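Local atomic coordinates of epsin-3 (Saccharomyces cerevisiae, PDB entry 3ONK), a protein that recruits clathrin to Golgi and endosomal membranes and binds phosphoinositides, its ENTH domain being the part described here. Residues 49-52 against 53-56; 66-69 against 70-74; 112-115 against 116-119; 128-131 against 132-135. All coordinates share one frame; numbering follows the deposited sequence.

In the fold
All four contacts are local, two along helices and two at helix starts, and they follow one another in series along one ENTH domain. Interactions 1 and 2 lie on the successive helices 42-57 and 64-80, with centres about 10 Å apart, and they pack directly through Phe-56 on Ala-70, Phe-53 on Leu-74 and Ile-52 on Leu-73. Interaction 3, at the start of helix 113-127, meets interaction 2 across about 11 Å between centres, where Tyr-68 OH is hydrogen-bonded to Arg-119 NH2. Interaction 4 opens helix 130-143 and stands apart, about 23 Å from interaction 1 between centres. Helix 64-80 thus lies between helices 42-57 and 113-127 as part of the core of this all-helical domain.

Interaction 1 (49-52 against 53-56); sequences LSMI and FRRF
Phe-53 sends its backbone N back to Leu-49 O, 3.2 Å away, and lays the CE2 corner of its ring 3.9 Å from Leu-49 CD1. Its CG is anti to the carbonyl carbon (chi1 -63°), which carries the ring back toward that leucine, while Ile-52 CG2 sits over one ring face. Thr-89 of helix 83-90 and Leu-74 of helix 64-80 also touch this phenylalanine. Arg-54 repeats the backbone step, its N bonding to Ser-50 O at 3.0 Å with an N-H...O angle of 155°. Its chain, extended from CG to NE, runs past the serine, whose OG is bonded to Glu-46 O one turn back. Arg-55 bends at chi2 and chi3, which brings its guanidinium back toward Met-51, but the two are modelled too close for their exact placing to be trusted; a weak hydrogen bond joins Arg-55 NE to Thr-20 OG1. Phe-56 lies beside Ile-52 and points the same way, its CZ 4.1 Å from Ile-52 CG2, and the carbonyl O of Ile-52 stands over one face of the ring. Leu-49, Ile-52, Phe-53 and Phe-56 follow the i, i+3, i+4 and i+7 spacing of an amphipathic helix, here the apolar side of helix 42-57 in the helical ENTH fold.

Interaction 2 (66-69 against 70-74); sequences QIYK and ALQLL
Tyr-68 and Gln-72 meet one turn apart on helix 64-80, a regular alpha-helix of the ENTH fold, and Lys-69 borders the same patch. The tyrosine ring swings along the helix because CG is anti to the backbone N (chi1 -171°), which places its CE2 corner 3.6 Å from Gln-72 CD. Ring and amide planes are inclined by 39°, and the two groups meet at a slant as a van der Waals contact. Gln-72 has its chain extended beyond CG, and its OE1 comes 3.7 Å from Tyr-68 CD2 on one side while also nearing Lys-69 CG. The far end of the ring is held from another helix: Tyr-68 OH is hydrogen-bonded to Arg-119 NH2, and Arg-119 touches Gln-72 as well, so this pair forms part of the seam with helix 113-127. Lys-69 turns elsewhere. Its chain bends at chi3, and NZ is bonded to Asn-21 OD1 and Glu-23 O, with a weaker bond to Trp-25 O, which ties the helix to the loop before helix 29-38 and satisfies the buried ammonium. Beneath these side chains the main chain keeps the i to i+4 pattern, with Leu-73 N bonding to Lys-69 O. Ala-70 and Leu-71 turn to the interior, where Phe-56 touches both and Leu-99 meets Leu-71. Among the backbone bonds, that from Gln-72 N to Tyr-68 O, 3.0 Å long, is close to straight, with an N-H...O angle of 172°.

Interaction 3 (112-115 against 116-119); sequences QGIN and VRTR
Arg-117 folds back over the first turn of helix 113-127 and lays one guanidinium face on the backbone of Gly-113 and Ile-114. Ile-114 CA lies 3.6 Å above the guanidinium plane, offset toward the rim, while Arg-117 NH2 is 3.8 Å from Ile-114 CB. A bend at chi3 (-66°) turns the chain back from its extended start, and the lack of a side chain on Gly-113 leaves room for it: a beta carbon there would come tightly against NH1. The same arginine gives its backbone N to Gly-113 O at 3.1 Å. Next along, Thr-118 N bonds to Ile-114 O at 3.2 Å and Thr-118 CG2 packs near Ile-114 CG1, the methyl lying anti to the carbonyl carbon. Arg-119 N completes the series with a 3.0 Å bond to Asn-115 O.

Further out, Arg-117 NH1 is hydrogen-bonded to Phe-102 O, which fixes the turned-back guanidinium against the preceding loop, and His-103 touches its side chain. A leucine in place of Arg-117 would probably leave Phe-102 O without this donor and uncover the backbone of Gly-113 and Ile-114. Buried Val-116 packs on Phe-102, and Asn-115 touches Tyr-68 of helix 64-80. The start of the helix is held in turn by Asp-111, whose OD1 accepts from Ile-114 N, and by backbone hydrogen bonds of Gln-112 and Gly-113 with Tyr-104. Together they join the opening of helix 113-127 to the loop that leads into it, as one helix-loop junction of the all-helical ENTH fold.

Interaction 4 (128-131 against 132-135); sequences SDDN and KIRA
Asp-129 is the N-cap of helix 130-143, and Lys-132 packs across its side chain. Asp-129 OD1 accepts from Asn-131 N at 2.9 Å, the donor standing 50° out of the carboxylate plane. With CG anti to the backbone N (chi1 -175°), the carboxylate reaches forward over the first turn. Its other oxygen, OD2, lies 3.3 Å from Lys-132 CG, and the two side chains cross at about a right angle. The lysine's chain passes the carboxylate with its methylenes, leaving NZ 5.5 Å from Asp-129 OD2; NZ instead has a long, weak ion pair with Glu-125. Asp-129 O also takes the almost straight bond from Ile-133 N (3.0 Å, 179°). An alanine at the cap would probably leave Asn-131 N without its capping acceptor and bare the lysine methylenes. Asp-130 follows, its OD1 in a salt bridge with Arg-90 of helix 83-90, on which Ile-133 also packs. Two carboxylates at the N-terminal end of the helix would be expected to interact favourably with its dipole, and the lysine charge, though not in contact with Asp-129, may add a little to this.

Interaction 1 (49-52 against 53-56)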
# COMPACT_ATOMS: atom_id res chain seq x y z
N LEU A 49 -0.02 2.02 9.39
CA LEU A 49 -1.23 2.64 8.86
C LEU A 49 -1.05 4.14 8.59
O LEU A 49 -1.24 4.61 7.47
CB LEU A 49 -2.36 2.43 9.88
CG LEU A 49 -3.79 2.31 9.36
CD1 LEU A 49 -4.00 0.94 8.71
CD2 LEU A 49 -4.79 2.57 10.52
N SER A 50 -0.70 4.90 9.63
CA SER A 50 -0.42 6.32 9.50
C SER A 50 0.48 6.58 8.31
O SER A 50 0.14 7.34 7.40
CB SER A 50 0.30 6.81 10.74
OG SER A 50 -0.35 6.33 11.90
N MET A 51 1.64 5.93 8.32
CA MET A 51 2.67 6.15 7.33
C MET A 51 2.19 5.88 5.90
O MET A 51 2.49 6.65 4.98
CB MET A 51 3.88 5.26 7.64
CG MET A 51 4.59 5.60 8.95
SD MET A 51 5.34 7.24 8.98
CE MET A 51 6.02 7.34 7.34
N ILE A 52 1.43 4.80 5.70
CA ILE A 52 1.02 4.42 4.36
C ILE A 52 0.04 5.42 3.75
O ILE A 52 0.14 5.75 2.58
CB ILE A 52 0.37 3.03 4.29
CG1 ILE A 52 1.43 1.93 4.42
CG2 ILE A 52 -0.35 2.85 2.95
CD1 ILE A 52 0.93 0.54 3.99
N PHE A 53 -0.90 5.90 4.55
CA PHE A 53 -1.93 6.79 4.01
C PHE A 53 -1.46 8.25 3.94
O PHE A 53 -1.98 9.02 3.13
CB PHE A 53 -3.24 6.66 4.78
CG PHE A 53 -3.86 5.29 4.67
CD1 PHE A 53 -4.09 4.71 3.43
CD2 PHE A 53 -4.22 4.58 5.81
CE1 PHE A 53 -4.67 3.45 3.32
CE2 PHE A 53 -4.80 3.31 5.71
CZ PHE A 53 -5.02 2.75 4.46
N ARG A 54 -0.49 8.62 4.77
CA ARG A 54 0.12 9.94 4.66
C ARG A 54 0.43 10.21 3.20
O ARG A 54 0.29 11.33 2.72
CB ARG A 54 1.40 10.03 5.48
CG ARG A 54 1.14 10.03 6.98
CD ARG A 54 2.38 10.33 7.80
NE ARG A 54 2.06 10.30 9.22
CZ ARG A 54 1.52 11.31 9.89
NH1 ARG A 54 1.27 12.46 9.27
NH2 ARG A 54 1.25 11.18 11.18
N ARG A 55 0.84 9.17 2.51
CA ARG A 55 1.22 9.28 1.11
C ARG A 55 0.03 9.69 0.21
O ARG A 55 0.16 10.58 -0.63
CB ARG A 55 1.85 7.97 0.63
CG ARG A 55 3.38 8.04 0.51
CD ARG A 55 4.04 8.49 1.82
NE ARG A 55 4.63 7.38 2.57
CZ ARG A 55 4.99 7.44 3.85
NH1 ARG A 55 4.83 8.56 4.55
NH2 ARG A 55 5.51 6.36 4.43
N PHE A 56 -1.12 9.05 0.42
CA PHE A 56 -2.31 9.29 -0.39
C PHE A 56 -2.82 10.71 -0.30
O PHE A 56 -3.48 11.21 -1.21
CB PHE A 56 -3.44 8.34 0.00
CG PHE A 56 -3.08 6.90 -0.12
CD1 PHE A 56 -1.87 6.52 -0.68
CD2 PHE A 56 -3.94 5.91 0.33
CE1 PHE A 56 -1.53 5.19 -0.79
CE2 PHE A 56 -3.60 4.58 0.22
CZ PHE A 56 -2.40 4.22 -0.34

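Interaction 2 (66-69 against 70-74)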
# COMPACT_ATOMS: atom_id res chain seq x y z
N GLN A 66 5.80 7.54 -5.00
CA GLN A 66 5.60 7.22 -3.59
C GLN A 66 4.20 6.67 -3.32
O GLN A 66 4.01 5.80 -2.47
CB GLN A 66 5.86 8.46 -2.73
CG GLN A 66 7.32 8.90 -2.71
CD GLN A 66 7.61 10.01 -1.71
OE1 GLN A 66 7.34 11.19 -1.98
NE2 GLN A 66 8.15 9.65 -0.56
N ILE A 67 3.22 7.18 -4.06
CA ILE A 67 1.86 6.68 -3.98
C ILE A 67 1.75 5.30 -4.61
O ILE A 67 1.12 4.41 -4.05
CB ILE A 67 0.88 7.65 -4.67
CG1 ILE A 67 0.78 8.95 -3.87
CG2 ILE A 67 -0.49 6.99 -4.84
CD1 ILE A 67 -0.17 9.94 -4.48
N TYR A 68 2.39 5.13 -5.77
CA TYR A 68 2.40 3.82 -6.42
C TYR A 68 3.02 2.76 -5.50
O TYR A 68 2.47 1.66 -5.33
CB TYR A 68 3.14 3.86 -7.76
CG TYR A 68 2.96 2.57 -8.53
CD1 TYR A 68 1.75 2.28 -9.12
CD2 TYR A 68 3.99 1.65 -8.65
CE1 TYR A 68 1.55 1.12 -9.82
CE2 TYR A 68 3.80 0.46 -9.35
CZ TYR A 68 2.57 0.21 -9.94
OH TYR A 68 2.33 -0.94 -10.65
N LYS A 69 4.15 3.11 -4.87
CA LYS A 69 4.84 2.19 -3.96
C LYS A 69 4.04 1.91 -2.67
O LYS A 69 4.10 0.80 -2.12
CB LYS A 69 6.24 2.73 -3.65
CG LYS A 69 7.13 2.78 -4.91
CD LYS A 69 8.39 3.62 -4.72
CE LYS A 69 9.56 2.79 -4.26
NZ LYS A 69 10.79 3.58 -4.14
N ALA A 70 3.29 2.90 -2.20
CA ALA A 70 2.37 2.70 -1.08
C ALA A 70 1.23 1.74 -1.43
O ALA A 70 0.76 0.96 -0.57
CB ALA A 70 1.80 4.03 -0.62
N LEU A 71 0.78 1.78 -2.68
CA LEU A 71 -0.25 0.85 -3.15
C LEU A 71 0.27 -0.58 -3.19
O LEU A 71 -0.37 -1.50 -2.69
CB LEU A 71 -0.80 1.25 -4.53
CG LEU A 71 -1.62 2.55 -4.62
CD1 LEU A 71 -2.00 2.80 -6.08
CD2 LEU A 71 -2.85 2.50 -3.73
N GLN A 72 1.43 -0.76 -3.83
CA GLN A 72 2.11 -2.05 -3.86
C GLN A 72 2.27 -2.63 -2.47
O GLN A 72 2.02 -3.81 -2.27
CB GLN A 72 3.50 -1.92 -4.50
CG GLN A 72 3.51 -1.71 -5.99
CD GLN A 72 4.91 -1.57 -6.53
OE1 GLN A 72 5.62 -0.61 -6.21
NE2 GLN A 72 5.33 -2.52 -7.37
N LEU A 73 2.73 -1.83 -1.52
CA LEU A 73 2.90 -2.29 -0.14
C LEU A 73 1.58 -2.74 0.47
O LEU A 73 1.50 -3.78 1.13
CB LEU A 73 3.50 -1.19 0.73
CG LEU A 73 3.73 -1.51 2.21
CD1 LEU A 73 4.54 -2.80 2.41
CD2 LEU A 73 4.42 -0.33 2.91
N LEU A 74 0.54 -1.95 0.25
CA LEU A 74 -0.75 -2.19 0.85
C LEU A 74 -1.37 -3.45 0.24
O LEU A 74 -2.06 -4.21 0.93
CB LEU A 74 -1.64 -0.96 0.63
CG LEU A 74 -2.84 -0.60 1.51
CD1 LEU A 74 -2.55 -0.63 3.01
CD2 LEU A 74 -3.35 0.78 1.09

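Interaction 3 (112-115 against 116-119)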
# COMPACT_ATOMS: atom_id res chain seq x y z
N GLN A 112 1.87 8.45 -15.73
CA GLN A 112 2.10 7.73 -14.48
C GLN A 112 0.78 7.45 -13.75
O GLN A 112 0.68 6.50 -12.97
CB GLN A 112 3.05 8.53 -13.57
CG GLN A 112 4.40 8.93 -14.22
CD GLN A 112 5.29 7.73 -14.56
OE1 GLN A 112 6.39 7.90 -15.10
NE2 GLN A 112 4.82 6.51 -14.25
N GLY A 113 -0.23 8.28 -14.01
CA GLY A 113 -1.50 8.17 -13.34
C GLY A 113 -2.25 6.88 -13.65
O GLY A 113 -2.94 6.35 -12.79
N ILE A 114 -2.12 6.38 -14.87
CA ILE A 114 -2.88 5.18 -15.26
C ILE A 114 -2.55 3.95 -14.41
O ILE A 114 -3.42 3.13 -14.10
CB ILE A 114 -2.78 4.88 -16.77
CG1 ILE A 114 -3.84 3.84 -17.16
CG2 ILE A 114 -1.35 4.49 -17.19
CD1 ILE A 114 -4.19 3.84 -18.64
N ASN A 115 -1.30 3.83 -13.99
CA ASN A 115 -0.88 2.74 -13.13
C ASN A 115 -1.46 2.85 -11.72
O ASN A 115 -1.86 1.85 -11.12
CB ASN A 115 0.63 2.68 -13.08
CG ASN A 115 1.22 2.40 -14.43
OD1 ASN A 115 0.75 1.51 -15.14
ND2 ASN A 115 2.23 3.17 -14.82
N VAL A 116 -1.50 4.07 -11.20
CA VAL A 116 -2.06 4.32 -9.88
C VAL A 116 -3.54 3.94 -9.84
O VAL A 116 -3.99 3.27 -8.90
CB VAL A 116 -1.87 5.79 -9.45
CG1 VAL A 116 -2.66 6.09 -8.18
CG2 VAL A 116 -0.37 6.12 -9.27
N ARG A 117 -4.29 4.37 -10.86
CA ARG A 117 -5.74 4.15 -10.90
C ARG A 117 -6.09 2.67 -11.01
O ARG A 117 -6.97 2.19 -10.31
CB ARG A 117 -6.40 4.91 -12.06
CG ARG A 117 -6.20 6.41 -12.04
CD ARG A 117 -7.19 7.10 -12.98
NE ARG A 117 -6.95 6.76 -14.38
CZ ARG A 117 -6.04 7.37 -15.14
NH1 ARG A 117 -5.30 8.35 -14.64
NH2 ARG A 117 -5.88 7.01 -16.40
N THR A 118 -5.40 1.97 -11.91
CA THR A 118 -5.58 0.53 -12.08
C THR A 118 -5.17 -0.28 -10.85
O THR A 118 -5.82 -1.27 -10.51
CB THR A 118 -4.85 -0.00 -13.34
OG1 THR A 118 -3.43 0.06 -13.14
CG2 THR A 118 -5.21 0.83 -14.56
N ARG A 119 -4.11 0.14 -10.16
CA ARG A 119 -3.74 -0.51 -8.90
C ARG A 119 -4.80 -0.25 -7.84
O ARG A 119 -5.16 -1.13 -7.06
CB ARG A 119 -2.40 -0.01 -8.36
CG ARG A 119 -1.19 -0.37 -9.19
CD ARG A 119 -1.14 -1.85 -9.47
NE ARG A 119 -0.74 -2.65 -8.32
CZ ARG A 119 0.50 -3.08 -8.08
NH1 ARG A 119 0.75 -3.82 -7.00
NH2 ARG A 119 1.49 -2.79 -8.91

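Interaction 4 (128-131 against 132-135)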
# COMPACT_ATOMS: atom_id res chain seq x y z
N SER A 128 -12.73 -5.13 -0.48
CA SER A 128 -14.16 -5.19 -0.20
C SER A 128 -14.79 -6.56 -0.49
O SER A 128 -16.00 -6.70 -0.49
CB SER A 128 -14.89 -4.10 -0.97
OG SER A 128 -14.94 -4.40 -2.36
N ASP A 129 -13.96 -7.57 -0.71
CA ASP A 129 -14.47 -8.89 -1.07
C ASP A 129 -13.82 -10.01 -0.24
O ASP A 129 -12.69 -10.40 -0.51
CB ASP A 129 -14.25 -9.15 -2.56
CG ASP A 129 -14.86 -10.45 -3.01
OD1 ASP A 129 -15.42 -11.17 -2.15
OD2 ASP A 129 -14.81 -10.76 -4.22
N ASP A 130 -14.54 -10.50 0.77
CA ASP A 130 -14.00 -11.57 1.61
C ASP A 130 -13.57 -12.80 0.80
O ASP A 130 -12.62 -13.49 1.16
CB ASP A 130 -15.02 -11.98 2.69
CG ASP A 130 -15.05 -11.00 3.89
OD1 ASP A 130 -14.24 -10.06 3.97
OD2 ASP A 130 -15.91 -11.19 4.76
N ASN A 131 -14.26 -13.09 -0.29
CA ASN A 131 -13.94 -14.25 -1.12
C ASN A 131 -12.57 -14.06 -1.79
O ASN A 131 -11.74 -14.97 -1.81
CB ASN A 131 -15.05 -14.48 -2.16
CG ASN A 131 -14.90 -15.79 -2.94
OD1 ASN A 131 -14.94 -15.79 -4.17
ND2 ASN A 131 -14.76 -16.91 -2.24
N LYS A 132 -12.34 -12.86 -2.32
CA LYS A 132 -11.09 -12.51 -2.97
C LYS A 132 -9.93 -12.53 -1.98
O LYS A 132 -8.87 -13.11 -2.25
CB LYS A 132 -11.19 -11.12 -3.60
CG LYS A 132 -11.67 -11.15 -5.04
CD LYS A 132 -11.86 -9.74 -5.60
CE LYS A 132 -12.08 -9.76 -7.11
NZ LYS A 132 -10.80 -9.93 -7.86
N ILE A 133 -10.15 -11.89 -0.85
CA ILE A 133 -9.17 -11.89 0.22
C ILE A 133 -8.79 -13.31 0.63
O ILE A 133 -7.62 -13.63 0.72
CB ILE A 133 -9.69 -11.11 1.46
CG1 ILE A 133 -9.81 -9.61 1.13
CG2 ILE A 133 -8.77 -11.31 2.66
CD1 ILE A 133 -10.63 -8.84 2.15
N ARG A 134 -9.79 -14.16 0.88
CA ARG A 134 -9.52 -15.52 1.33
C ARG A 134 -8.67 -16.28 0.30
O ARG A 134 -7.72 -16.98 0.67
CB ARG A 134 -10.83 -16.27 1.59
CG ARG A 134 -10.76 -17.26 2.74
CD ARG A 134 -10.74 -18.72 2.28
NE ARG A 134 -9.68 -19.48 2.96
CZ ARG A 134 -9.45 -20.78 2.81
NH1 ARG A 134 -10.21 -21.51 2.00
NH2 ARG A 134 -8.46 -21.36 3.48
N ALA A 135 -9.02 -16.12 -0.97
CA ALA A 135 -8.30 -16.73 -2.10
C ALA A 135 -6.87 -16.21 -2.28
O ALA A 135 -5.94 -16.99 -2.42
CB ALA A 135 -9.11 -16.53 -3.40